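Local coordinates for protein polymerase X (Deinococcus radiodurans, PDB 2W9M) that probably catalyses template-directed DNA synthesis from deoxyribonucleoside triphosphates in DNA repair, and carries a zinc-binding phosphoesterase-type domain behind its polymerase part, at residues G186-T194 / G529-G537; V446-L454 / V556-G564. All coordinates share one frame; numbering follows the deposited sequence.

Contact 1 of 2, residues G186-T194 / G529-G537; sequences GDVRRGLET and GVMQARKAG
Gln532 reaches Gly191 by a bend at chi2 (-51°), which swings its amide off the helix 529-535 and presents NE2 to the carbonyl oxygen of the glycine. Met531, one residue earlier, is straight as far as SD and turns only at chi3, so that its methyl CE comes down on the backbone at Gly191, past the last turn of helix 186-190.

The central bond is of normal length and nearly straight: Gln532 NE2 to Gly191 O is 2.9 Å, with an N-H...O angle of 171°. The oxygen lies in the plane of the amide, and the N-H arrives on a lone pair in the carbonyl plane. Lys535 adds a weak second bond to the same oxygen, NZ to Gly191 O 3.4 Å, while its aliphatic run passes close to the neighbouring carbonyl, CD to Arg190 O 3.3 Å.

Gly191 ends its helix in a Schellman motif, with positive phi and no side chain, and Met531 CE sits 3.5 Å from Gly191 CA and 3.6 Å from Val188 O. Leu163 and Leu167 of helix 163-176 also touch the methionine side chain.

Glu193 stands beside the polar group, its carboxylate plane 78° from the amide of Gln532. Its OE1 is 4.0 Å from Lys535 NZ, too far for a salt bridge; OE2 is taken by Arg500. Lys535 also has a cation-pi contact with Trp499.

A backbone oxygen at a helix end is thus gripped by one good donor and one weak one, and the nearby Glu193 carboxylate probably helps stabilise the lysine's charge. Between the two segments themselves the polar link is this backbone carbonyl, while the Glu193-Arg500 salt bridge beside it joins the same two parts of the chain.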
ATOM      1  N   GLY A 186      14.647  -4.636  13.561  1.00 30.84           N
ATOM      2  CA  GLY A 186      13.441  -5.431  13.666  1.00 33.45           C
ATOM      3  C   GLY A 186      12.542  -5.370  12.449  1.00 31.68           C
ATOM      4  O   GLY A 186      12.993  -5.527  11.315  1.00 28.63           O
ATOM      5  N   ASP A 187      11.260  -5.129  12.694  1.00 35.12           N
ATOM      6  CA  ASP A 187      10.237  -5.267  11.665  1.00 30.48           C
ATOM      7  C   ASP A 187      10.354  -4.260  10.520  1.00 30.43           C
ATOM      8  O   ASP A 187      10.195  -4.629   9.358  1.00 39.76           O
ATOM      9  CB  ASP A 187       8.842  -5.235  12.295  1.00 40.68           C
ATOM     10  CG  ASP A 187       8.613  -6.389  13.259  1.00 49.27           C
ATOM     11  OD1 ASP A 187       9.541  -7.208  13.443  1.00 50.40           O
ATOM     12  OD2 ASP A 187       7.507  -6.483  13.833  1.00 55.61           O
ATOM     13  N   VAL A 188      10.643  -2.999  10.835  1.00 22.62           N
ATOM     14  CA  VAL A 188      10.778  -1.983   9.790  1.00 31.87           C
ATOM     15  C   VAL A 188      12.001  -2.234   8.903  1.00 31.97           C
ATOM     16  O   VAL A 188      11.959  -1.988   7.696  1.00 36.64           O
ATOM     17  CB  VAL A 188      10.811  -0.545  10.358  1.00 23.25           C
ATOM     18  CG1 VAL A 188       9.714  -0.367  11.384  1.00 30.19           C
ATOM     19  CG2 VAL A 188      12.161  -0.237  10.973  1.00 32.14           C
ATOM     20  N   ARG A 189      13.077  -2.739   9.498  1.00 34.97           N
ATOM     21  CA  ARG A 189      14.310  -2.994   8.756  1.00 31.58           C
ATOM     22  C   ARG A 189      14.169  -4.082   7.686  1.00 35.05           C
ATOM     23  O   ARG A 189      14.839  -4.031   6.653  1.00 37.58           O
ATOM     24  CB  ARG A 189      15.449  -3.368   9.702  1.00 36.76           C
ATOM     25  CG  ARG A 189      16.699  -3.807   8.964  1.00 31.09           C
ATOM     26  CD  ARG A 189      17.735  -4.387   9.891  1.00 26.01           C
ATOM     27  NE  ARG A 189      18.933  -4.767   9.155  1.00 33.15           N
ATOM     28  CZ  ARG A 189      19.896  -5.541   9.646  1.00 42.56           C
ATOM     29  NH1 ARG A 189      19.799  -6.020  10.879  1.00 32.64           N
ATOM     30  NH2 ARG A 189      20.952  -5.838   8.902  1.00 28.81           N
ATOM     31  N   ARG A 190      13.313  -5.070   7.930  1.00 32.09           N
ATOM     32  CA  ARG A 190      13.159  -6.157   6.970  1.00 46.46           C
ATOM     33  C   ARG A 190      11.832  -6.121   6.209  1.00 47.53           C
ATOM     34  O   ARG A 190      11.529  -7.028   5.431  1.00 43.70           O
ATOM     35  CB  ARG A 190      13.399  -7.516   7.630  1.00 57.01           C
ATOM     36  CG  ARG A 190      12.492  -7.829   8.795  1.00 49.25           C
ATOM     37  CD  ARG A 190      13.002  -9.050   9.548  1.00 43.91           C
ATOM     38  NE  ARG A 190      11.902  -9.914   9.955  1.00 40.59           N
ATOM     39  CZ  ARG A 190      11.154  -9.708  11.032  1.00 39.65           C
ATOM     40  NH1 ARG A 190      11.397  -8.668  11.815  1.00 40.85           N
ATOM     41  NH2 ARG A 190      10.167 -10.544  11.323  1.00 53.01           N
ATOM     42  N   GLY A 191      11.054  -5.067   6.433  1.00 47.71           N
ATOM     43  CA  GLY A 191       9.913  -4.764   5.585  1.00 35.96           C
ATOM     44  C   GLY A 191       8.625  -5.502   5.887  1.00 34.17           C
ATOM     45  O   GLY A 191       7.787  -5.681   5.005  1.00 39.06           O
ATOM     46  N   LEU A 192       8.460  -5.926   7.131  1.00 31.47           N
ATOM     47  CA  LEU A 192       7.235  -6.597   7.527  1.00 49.54           C
ATOM     48  C   LEU A 192       6.043  -5.723   7.134  1.00 45.03           C
ATOM     49  O   LEU A 192       5.972  -4.557   7.518  1.00 48.31           O
ATOM     50  CB  LEU A 192       7.245  -6.857   9.034  1.00 37.72           C
ATOM     51  CG  LEU A 192       6.718  -8.223   9.465  1.00 36.58           C
ATOM     52  CD1 LEU A 192       7.613  -9.304   8.901  1.00 39.06           C
ATOM     53  CD2 LEU A 192       6.637  -8.319  10.981  1.00 47.48           C
ATOM     54  N   GLU A 193       5.116  -6.280   6.359  1.00 47.54           N
ATOM     55  CA  GLU A 193       3.943  -5.528   5.902  1.00 50.37           C
ATOM     56  C   GLU A 193       3.225  -4.841   7.066  1.00 35.11           C
ATOM     57  O   GLU A 193       2.643  -3.768   6.910  1.00 44.61           O
ATOM     58  CB  GLU A 193       2.977  -6.431   5.126  1.00 31.84           C
ATOM     59  CG  GLU A 193       2.608  -7.729   5.836  1.00 52.89           C
ATOM     60  CD  GLU A 193       3.624  -8.841   5.611  1.00 62.45           C
ATOM     61  OE1 GLU A 193       4.410  -8.751   4.643  1.00 59.94           O
ATOM     62  OE2 GLU A 193       3.629  -9.809   6.401  1.00 61.79           O
ATOM     63  N   THR A 194       3.280  -5.471   8.230  1.00 36.82           N
ATOM     64  CA  THR A 194       2.748  -4.892   9.452  1.00 34.44           C
ATOM     65  C   THR A 194       3.850  -4.912  10.515  1.00 46.40           C
ATOM     66  O   THR A 194       4.700  -5.801  10.512  1.00 42.39           O
ATOM     67  CB  THR A 194       1.507  -5.654   9.925  1.00 44.49           C
ATOM     68  OG1 THR A 194       0.343  -5.095   9.302  1.00 54.81           O
ATOM     69  CG2 THR A 194       1.361  -5.548  11.416  1.00 44.23           C
ATOM     70  N   GLY A 529       6.770  -1.402  -1.997  1.00 19.34           N
ATOM     71  CA  GLY A 529       6.599  -2.520  -2.905  1.00 20.15           C
ATOM     72  C   GLY A 529       7.922  -3.207  -3.181  1.00 24.81           C
ATOM     73  O   GLY A 529       7.997  -4.432  -3.244  1.00 27.84           O
ATOM     74  N   VAL A 530       8.972  -2.410  -3.342  1.00 20.30           N
ATOM     75  CA  VAL A 530      10.307  -2.942  -3.590  1.00 22.60           C
ATOM     76  C   VAL A 530      10.815  -3.791  -2.418  1.00 30.22           C
ATOM     77  O   VAL A 530      11.461  -4.816  -2.631  1.00 31.68           O
ATOM     78  CB  VAL A 530      11.315  -1.819  -3.908  1.00 18.96           C
ATOM     79  CG1 VAL A 530      12.737  -2.336  -3.820  1.00 19.73           C
ATOM     80  CG2 VAL A 530      11.037  -1.233  -5.286  1.00 22.36           C
ATOM     81  N   MET A 531      10.519  -3.371  -1.190  1.00 26.70           N
ATOM     82  CA  MET A 531      10.921  -4.132  -0.006  1.00 25.07           C
ATOM     83  C   MET A 531      10.277  -5.514  -0.001  1.00 25.16           C
ATOM     84  O   MET A 531      10.894  -6.492   0.419  1.00 31.51           O
ATOM     85  CB  MET A 531      10.555  -3.385   1.281  1.00 24.10           C
ATOM     86  CG  MET A 531      11.207  -2.022   1.423  1.00 24.93           C
ATOM     87  SD  MET A 531      10.867  -1.241   3.018  1.00 43.16           S
ATOM     88  CE  MET A 531      11.871  -2.244   4.116  1.00 32.90           C
ATOM     89  N   GLN A 532       9.031  -5.585  -0.464  1.00 23.95           N
ATOM     90  CA  GLN A 532       8.321  -6.853  -0.589  1.00 24.00           C
ATOM     91  C   GLN A 532       8.909  -7.699  -1.722  1.00 30.17           C
ATOM     92  O   GLN A 532       9.108  -8.906  -1.570  1.00 31.47           O
ATOM     93  CB  GLN A 532       6.826  -6.618  -0.837  1.00 24.45           C
ATOM     94  CG  GLN A 532       6.178  -5.625   0.117  1.00 25.39           C
ATOM     95  CD  GLN A 532       6.462  -5.933   1.580  1.00 30.39           C
ATOM     96  OE1 GLN A 532       6.082  -6.984   2.098  1.00 29.14           O
ATOM     97  NE2 GLN A 532       7.125  -5.004   2.254  1.00 19.39           N
ATOM     98  N   ALA A 533       9.182  -7.062  -2.857  1.00 21.63           N
ATOM     99  CA  ALA A 533       9.746  -7.761  -4.010  1.00 29.57           C
ATOM    100  C   ALA A 533      11.117  -8.368  -3.701  1.00 29.64           C
ATOM    101  O   ALA A 533      11.441  -9.459  -4.167  1.00 30.50           O
ATOM    102  CB  ALA A 533       9.834  -6.827  -5.209  1.00 20.39           C
ATOM    103  N   ARG A 534      11.917  -7.662  -2.911  1.00 21.82           N
ATOM    104  CA  ARG A 534      13.264  -8.128  -2.595  1.00 32.79           C
ATOM    105  C   ARG A 534      13.263  -9.359  -1.684  1.00 33.49           C
ATOM    106  O   ARG A 534      14.125 -10.226  -1.800  1.00 25.27           O
ATOM    107  CB  ARG A 534      14.099  -6.998  -1.996  1.00 21.50           C
ATOM    108  CG  ARG A 534      14.346  -5.864  -2.974  1.00 24.53           C
ATOM    109  CD  ARG A 534      14.921  -4.653  -2.281  1.00 19.11           C
ATOM    110  NE  ARG A 534      16.240  -4.927  -1.720  1.00 28.83           N
ATOM    111  CZ  ARG A 534      17.378  -4.789  -2.394  1.00 37.66           C
ATOM    112  NH1 ARG A 534      17.355  -4.385  -3.657  1.00 30.09           N
ATOM    113  NH2 ARG A 534      18.541  -5.055  -1.807  1.00 25.03           N
ATOM    114  N   LYS A 535      12.288  -9.440  -0.789  1.00 29.38           N
ATOM    115  CA  LYS A 535      12.144 -10.624   0.047  1.00 27.95           C
ATOM    116  C   LYS A 535      11.731 -11.826  -0.797  1.00 34.37           C
ATOM    117  O   LYS A 535      12.030 -12.966  -0.451  1.00 33.95           O
ATOM    118  CB  LYS A 535      11.133 -10.369   1.166  1.00 21.00           C
ATOM    119  CG  LYS A 535      11.587  -9.293   2.138  1.00 37.94           C
ATOM    120  CD  LYS A 535      10.415  -8.614   2.818  1.00 40.29           C
ATOM    121  CE  LYS A 535       9.709  -9.551   3.782  1.00 48.67           C
ATOM    122  NZ  LYS A 535       8.428  -8.955   4.260  1.00 61.27           N
ATOM    123  N   ALA A 536      11.048 -11.570  -1.907  1.00 26.66           N
ATOM    124  CA  ALA A 536      10.646 -12.644  -2.799  1.00 22.04           C
ATOM    125  C   ALA A 536      11.804 -13.035  -3.716  1.00 26.09           C
ATOM    126  O   ALA A 536      11.751 -14.052  -4.403  1.00 37.62           O
ATOM    127  CB  ALA A 536       9.424 -12.240  -3.607  1.00 19.57           C
ATOM    128  N   GLY A 537      12.854 -12.222  -3.720  1.00 29.18           N
ATOM    129  CA  GLY A 537      14.035 -12.513  -4.515  1.00 34.20           C
ATOM    130  C   GLY A 537      13.931 -12.061  -5.963  1.00 32.49           C
ATOM    131  O   GLY A 537      14.547 -12.649  -6.852  1.00 29.35           O
TER

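Contact 2 of 2, residues V446-L454 / V556-G564; sequences VSHPLVTVL and VARQRAARG
Arg563 turns the edge of its guanidinium toward the chain at 448-452, and the carbonyl of Pro449 receives it side-on. NE and NH2 both donate to this one oxygen, NE to Pro449 O at 3.0 Å and NH2 to Pro449 O at 2.9 Å. The oxygen is close to the guanidinium plane, but both nitrogens stand above the carbonyl plane on the same face, well off the lone pairs. NH2 also points at Val451 O; the modelled separation is too short to be trusted in detail. His448 O and Gln559 CG lie over opposite faces of the guanidinium, both offset toward its rim, and limit its rotation. Its NH1 goes on to the carbonyl of Asn482.

Arg560 is turned quite differently. Extended from CG to NE, it runs past Leu450, whose CD2 sits over one face of the guanidinium, 3.6 Å from Arg560 NH1 and offset toward the rim. Arg560 NH2 approaches Leu450 O to 2.9 Å. The loop that offers these carbonyls is braced from within, as Leu450 N donates to His448 ND1 at 2.9 Å in the ring plane.

Gln559 crosses Thr452 at about a right angle. With CG anti to its backbone N (chi1 176°) and the rest extended, the amide lies against the threonine: OE1 is 3.3 Å from Thr452 CB, and NE2 makes a weak bond of 3.3 Å to Thr452 O. The stronger partner of NE2 is the carbonyl of Gly483.

Gln559 and Arg560 near the helix end, and Arg563 just beyond, thus gather at the carbonyls leading into strand 453-454. The C-terminal helix 549-561 is fixed to the N-terminal end of a strand in the seven-stranded parallel sheet, consistent with the distorted (beta/alpha)7 barrel of the PHP family.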
ATOM      1  N   VAL A 446      -8.410 -12.829 -15.937  1.00 24.65           N
ATOM      2  CA  VAL A 446      -6.992 -12.863 -16.292  1.00 24.60           C
ATOM      3  C   VAL A 446      -6.745 -13.677 -17.558  1.00 26.26           C
ATOM      4  O   VAL A 446      -5.624 -13.733 -18.057  1.00 26.27           O
ATOM      5  CB  VAL A 446      -6.110 -13.415 -15.143  1.00 28.94           C
ATOM      6  CG1 VAL A 446      -6.183 -12.507 -13.920  1.00 23.23           C
ATOM      7  CG2 VAL A 446      -6.520 -14.835 -14.787  1.00 21.16           C
ATOM      8  N   SER A 447      -7.798 -14.302 -18.077  1.00 26.83           N
ATOM      9  CA  SER A 447      -7.699 -15.083 -19.308  1.00 27.64           C
ATOM     10  C   SER A 447      -8.093 -14.265 -20.537  1.00 27.12           C
ATOM     11  O   SER A 447      -8.031 -14.756 -21.666  1.00 31.39           O
ATOM     12  CB  SER A 447      -8.577 -16.336 -19.220  1.00 14.62           C
ATOM     13  OG  SER A 447      -8.041 -17.292 -18.319  1.00 29.35           O
ATOM     14  N   HIS A 448      -8.508 -13.022 -20.313  1.00 28.27           N
ATOM     15  CA  HIS A 448      -8.940 -12.144 -21.399  1.00 30.22           C
ATOM     16  C   HIS A 448      -7.759 -11.876 -22.329  1.00 21.54           C
ATOM     17  O   HIS A 448      -6.621 -11.792 -21.881  1.00 31.28           O
ATOM     18  CB  HIS A 448      -9.490 -10.838 -20.820  1.00 25.95           C
ATOM     19  CG  HIS A 448     -10.223  -9.984 -21.809  1.00 30.92           C
ATOM     20  ND1 HIS A 448      -9.577  -9.229 -22.768  1.00 29.84           N
ATOM     21  CD2 HIS A 448     -11.545  -9.737 -21.966  1.00 19.55           C
ATOM     22  CE1 HIS A 448     -10.474  -8.571 -23.481  1.00 35.14           C
ATOM     23  NE2 HIS A 448     -11.674  -8.861 -23.015  1.00 21.74           N
ATOM     24  N   PRO A 449      -8.022 -11.766 -23.635  1.00 28.87           N
ATOM     25  CA  PRO A 449      -6.959 -11.536 -24.623  1.00 32.04           C
ATOM     26  C   PRO A 449      -6.253 -10.186 -24.466  1.00 29.82           C
ATOM     27  O   PRO A 449      -5.090 -10.068 -24.846  1.00 34.94           O
ATOM     28  CB  PRO A 449      -7.708 -11.572 -25.964  1.00 27.82           C
ATOM     29  CG  PRO A 449      -8.972 -12.296 -25.688  1.00 31.90           C
ATOM     30  CD  PRO A 449      -9.331 -11.996 -24.267  1.00 32.85           C
ATOM     31  N   LEU A 450      -6.942  -9.187 -23.921  1.00 29.68           N
ATOM     32  CA  LEU A 450      -6.399  -7.830 -23.871  1.00 32.95           C
ATOM     33  C   LEU A 450      -5.817  -7.427 -22.507  1.00 34.86           C
ATOM     34  O   LEU A 450      -5.123  -6.417 -22.398  1.00 40.38           O
ATOM     35  CB  LEU A 450      -7.462  -6.819 -24.315  1.00 30.24           C
ATOM     36  CG  LEU A 450      -7.911  -6.912 -25.777  1.00 30.08           C
ATOM     37  CD1 LEU A 450      -8.827  -5.748 -26.137  1.00 30.20           C
ATOM     38  CD2 LEU A 450      -6.707  -6.940 -26.697  1.00 25.24           C
ATOM     39  N   VAL A 451      -6.094  -8.214 -21.476  1.00 33.98           N
ATOM     40  CA  VAL A 451      -5.617  -7.913 -20.130  1.00 29.77           C
ATOM     41  C   VAL A 451      -4.104  -8.010 -20.045  1.00 35.11           C
ATOM     42  O   VAL A 451      -3.520  -8.971 -20.532  1.00 43.75           O
ATOM     43  CB  VAL A 451      -6.220  -8.884 -19.103  1.00 26.53           C
ATOM     44  CG1 VAL A 451      -5.604  -8.663 -17.735  1.00 29.50           C
ATOM     45  CG2 VAL A 451      -7.726  -8.712 -19.048  1.00 40.71           C
ATOM     46  N   THR A 452      -3.465  -7.028 -19.417  1.00 23.39           N
ATOM     47  CA  THR A 452      -2.017  -7.086 -19.255  1.00 19.85           C
ATOM     48  C   THR A 452      -1.556  -7.301 -17.810  1.00 29.63           C
ATOM     49  O   THR A 452      -0.600  -8.035 -17.573  1.00 22.55           O
ATOM     50  CB  THR A 452      -1.305  -5.876 -19.899  1.00 24.25           C
ATOM     51  OG1 THR A 452      -0.235  -5.441 -19.055  1.00 31.26           O
ATOM     52  CG2 THR A 452      -2.260  -4.744 -20.089  1.00 21.53           C
ATOM     53  N   VAL A 453      -2.244  -6.683 -16.852  1.00 29.11           N
ATOM     54  CA  VAL A 453      -1.884  -6.822 -15.444  1.00 12.02           C
ATOM     55  C   VAL A 453      -3.086  -7.125 -14.554  1.00 20.17           C
ATOM     56  O   VAL A 453      -4.158  -6.546 -14.729  1.00 30.33           O
ATOM     57  CB  VAL A 453      -1.207  -5.541 -14.906  1.00 25.02           C
ATOM     58  CG1 VAL A 453      -0.680  -5.765 -13.490  1.00 22.30           C
ATOM     59  CG2 VAL A 453      -0.091  -5.102 -15.820  1.00 22.09           C
ATOM     60  N   LEU A 454      -2.897  -8.031 -13.597  1.00 22.57           N
ATOM     61  CA  LEU A 454      -3.880  -8.275 -12.544  1.00 24.52           C
ATOM     62  C   LEU A 454      -3.591  -7.392 -11.322  1.00 22.68           C
ATOM     63  O   LEU A 454      -2.560  -7.553 -10.669  1.00 30.41           O
ATOM     64  CB  LEU A 454      -3.869  -9.752 -12.128  1.00 14.46           C
ATOM     65  CG  LEU A 454      -4.633 -10.066 -10.838  1.00 20.68           C
ATOM     66  CD1 LEU A 454      -6.125  -9.765 -10.986  1.00 18.92           C
ATOM     67  CD2 LEU A 454      -4.426 -11.503 -10.416  1.00 15.65           C
ATOM     68  N   VAL A 556       3.785  -5.693 -24.268  1.00 27.47           N
ATOM     69  CA  VAL A 556       2.353  -5.987 -24.276  1.00 30.74           C
ATOM     70  C   VAL A 556       1.852  -6.336 -25.675  1.00 30.21           C
ATOM     71  O   VAL A 556       0.811  -6.972 -25.825  1.00 43.62           O
ATOM     72  CB  VAL A 556       1.496  -4.855 -23.620  1.00 34.22           C
ATOM     73  CG1 VAL A 556       2.363  -3.690 -23.178  1.00 29.17           C
ATOM     74  CG2 VAL A 556       0.384  -4.401 -24.546  1.00 17.64           C
ATOM     75  N   ALA A 557       2.606  -5.942 -26.695  1.00 38.84           N
ATOM     76  CA  ALA A 557       2.265  -6.320 -28.061  1.00 29.96           C
ATOM     77  C   ALA A 557       2.639  -7.778 -28.275  1.00 39.81           C
ATOM     78  O   ALA A 557       1.923  -8.528 -28.940  1.00 34.86           O
ATOM     79  CB  ALA A 557       2.984  -5.432 -29.055  1.00 26.94           C
ATOM     80  N   ARG A 558       3.771  -8.167 -27.700  1.00 36.91           N
ATOM     81  CA  ARG A 558       4.244  -9.543 -27.763  1.00 39.50           C
ATOM     82  C   ARG A 558       3.350 -10.416 -26.883  1.00 41.78           C
ATOM     83  O   ARG A 558       2.959 -11.515 -27.269  1.00 47.03           O
ATOM     84  CB  ARG A 558       5.699  -9.614 -27.289  1.00 35.46           C
ATOM     85  CG  ARG A 558       6.559 -10.641 -28.014  1.00 62.98           C
ATOM     86  CD  ARG A 558       5.889 -12.010 -28.027  1.00 82.69           C
ATOM     87  NE  ARG A 558       6.835 -13.099 -28.256  1.00 79.03           N
ATOM     88  CZ  ARG A 558       6.507 -14.388 -28.242  1.00 85.46           C
ATOM     89  NH1 ARG A 558       5.252 -14.753 -28.014  1.00 71.15           N
ATOM     90  NH2 ARG A 558       7.432 -15.313 -28.458  1.00 86.36           N
ATOM     91  N   GLN A 559       3.026  -9.905 -25.700  1.00 40.36           N
ATOM     92  CA  GLN A 559       2.135 -10.586 -24.766  1.00 28.37           C
ATOM     93  C   GLN A 559       0.788 -10.914 -25.412  1.00 32.69           C
ATOM     94  O   GLN A 559       0.245 -12.002 -25.222  1.00 32.23           O
ATOM     95  CB  GLN A 559       1.919  -9.718 -23.521  1.00 33.48           C
ATOM     96  CG  GLN A 559       0.939 -10.282 -22.510  1.00 22.96           C
ATOM     97  CD  GLN A 559       0.553  -9.265 -21.448  1.00 37.40           C
ATOM     98  OE1 GLN A 559       0.064  -8.180 -21.763  1.00 22.23           O
ATOM     99  NE2 GLN A 559       0.769  -9.615 -20.183  1.00 26.57           N
ATOM    100  N   ARG A 560       0.244  -9.964 -26.171  1.00 37.24           N
ATOM    101  CA  ARG A 560      -1.054 -10.157 -26.811  1.00 35.74           C
ATOM    102  C   ARG A 560      -0.945 -11.031 -28.055  1.00 44.30           C
ATOM    103  O   ARG A 560      -1.900 -11.715 -28.426  1.00 48.04           O
ATOM    104  CB  ARG A 560      -1.695  -8.812 -27.159  1.00 26.37           C
ATOM    105  CG  ARG A 560      -2.065  -7.984 -25.942  1.00 33.97           C
ATOM    106  CD  ARG A 560      -2.659  -6.635 -26.320  1.00 31.06           C
ATOM    107  NE  ARG A 560      -3.082  -5.887 -25.139  1.00 33.99           N
ATOM    108  CZ  ARG A 560      -3.841  -4.799 -25.170  1.00 33.93           C
ATOM    109  NH1 ARG A 560      -4.272  -4.320 -26.331  1.00 49.13           N
ATOM    110  NH2 ARG A 560      -4.177  -4.191 -24.038  1.00 30.15           N
ATOM    111  N   ALA A 561       0.224 -11.006 -28.692  1.00 48.47           N
ATOM    112  CA  ALA A 561       0.481 -11.819 -29.878  1.00 39.82           C
ATOM    113  C   ALA A 561       0.639 -13.287 -29.506  1.00 49.18           C
ATOM    114  O   ALA A 561       0.333 -14.175 -30.301  1.00 56.47           O
ATOM    115  CB  ALA A 561       1.723 -11.322 -30.603  1.00 36.56           C
ATOM    116  N   ALA A 562       1.111 -13.537 -28.290  1.00 43.23           N
ATOM    117  CA  ALA A 562       1.370 -14.899 -27.834  1.00 44.53           C
ATOM    118  C   ALA A 562       0.100 -15.698 -27.536  1.00 47.97           C
ATOM    119  O   ALA A 562       0.172 -16.894 -27.267  1.00 64.56           O
ATOM    120  CB  ALA A 562       2.283 -14.887 -26.619  1.00 37.88           C
ATOM    121  N   ARG A 563      -1.057 -15.046 -27.580  1.00 33.22           N
ATOM    122  CA  ARG A 563      -2.310 -15.749 -27.320  1.00 31.83           C
ATOM    123  C   ARG A 563      -3.274 -15.752 -28.508  1.00 45.51           C
ATOM    124  O   ARG A 563      -2.979 -15.197 -29.569  1.00 49.26           O
ATOM    125  CB  ARG A 563      -2.986 -15.230 -26.039  1.00 49.50           C
ATOM    126  CG  ARG A 563      -2.804 -13.743 -25.738  1.00 39.48           C
ATOM    127  CD  ARG A 563      -2.778 -13.481 -24.220  1.00 29.06           C
ATOM    128  NE  ARG A 563      -3.175 -12.115 -23.894  1.00 41.77           N
ATOM    129  CZ  ARG A 563      -2.994 -11.518 -22.718  1.00 34.68           C
ATOM    130  NH1 ARG A 563      -2.402 -12.145 -21.715  1.00 28.25           N
ATOM    131  NH2 ARG A 563      -3.405 -10.273 -22.551  1.00 36.44           N
ATOM    132  N   GLY A 564      -4.420 -16.399 -28.328  1.00 43.44           N
ATOM    133  CA  GLY A 564      -5.391 -16.542 -29.396  1.00 62.84           C
ATOM    134  C   GLY A 564      -4.948 -17.543 -30.448  1.00 60.24           C
ATOM    135  O   GLY A 564      -5.279 -18.727 -30.375  1.00 50.96           O
TER

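Contacts 1 and 2 lie about 30 Å apart between centres, with about 13 Å between their nearest atoms, and do not touch. Their segments alternate along the chain: 186-194, 446-454, 529-537, then 556-564. Two successive helices, 526-535 and 549-561, supply the later partners. The first reaches back to the polymerase part, beside strand 194-203 of the mixed sheet, whereas the second closes on the residues leading into strand 453-454 of the parallel seven-stranded sheet. Contact 1 therefore joins two parts of the protein and contact 2 is internal to the C-terminal one. Together they place two consecutive helices of the zinc-binding domain, one facing the polymerase part and the other packed against the domain's own sheet.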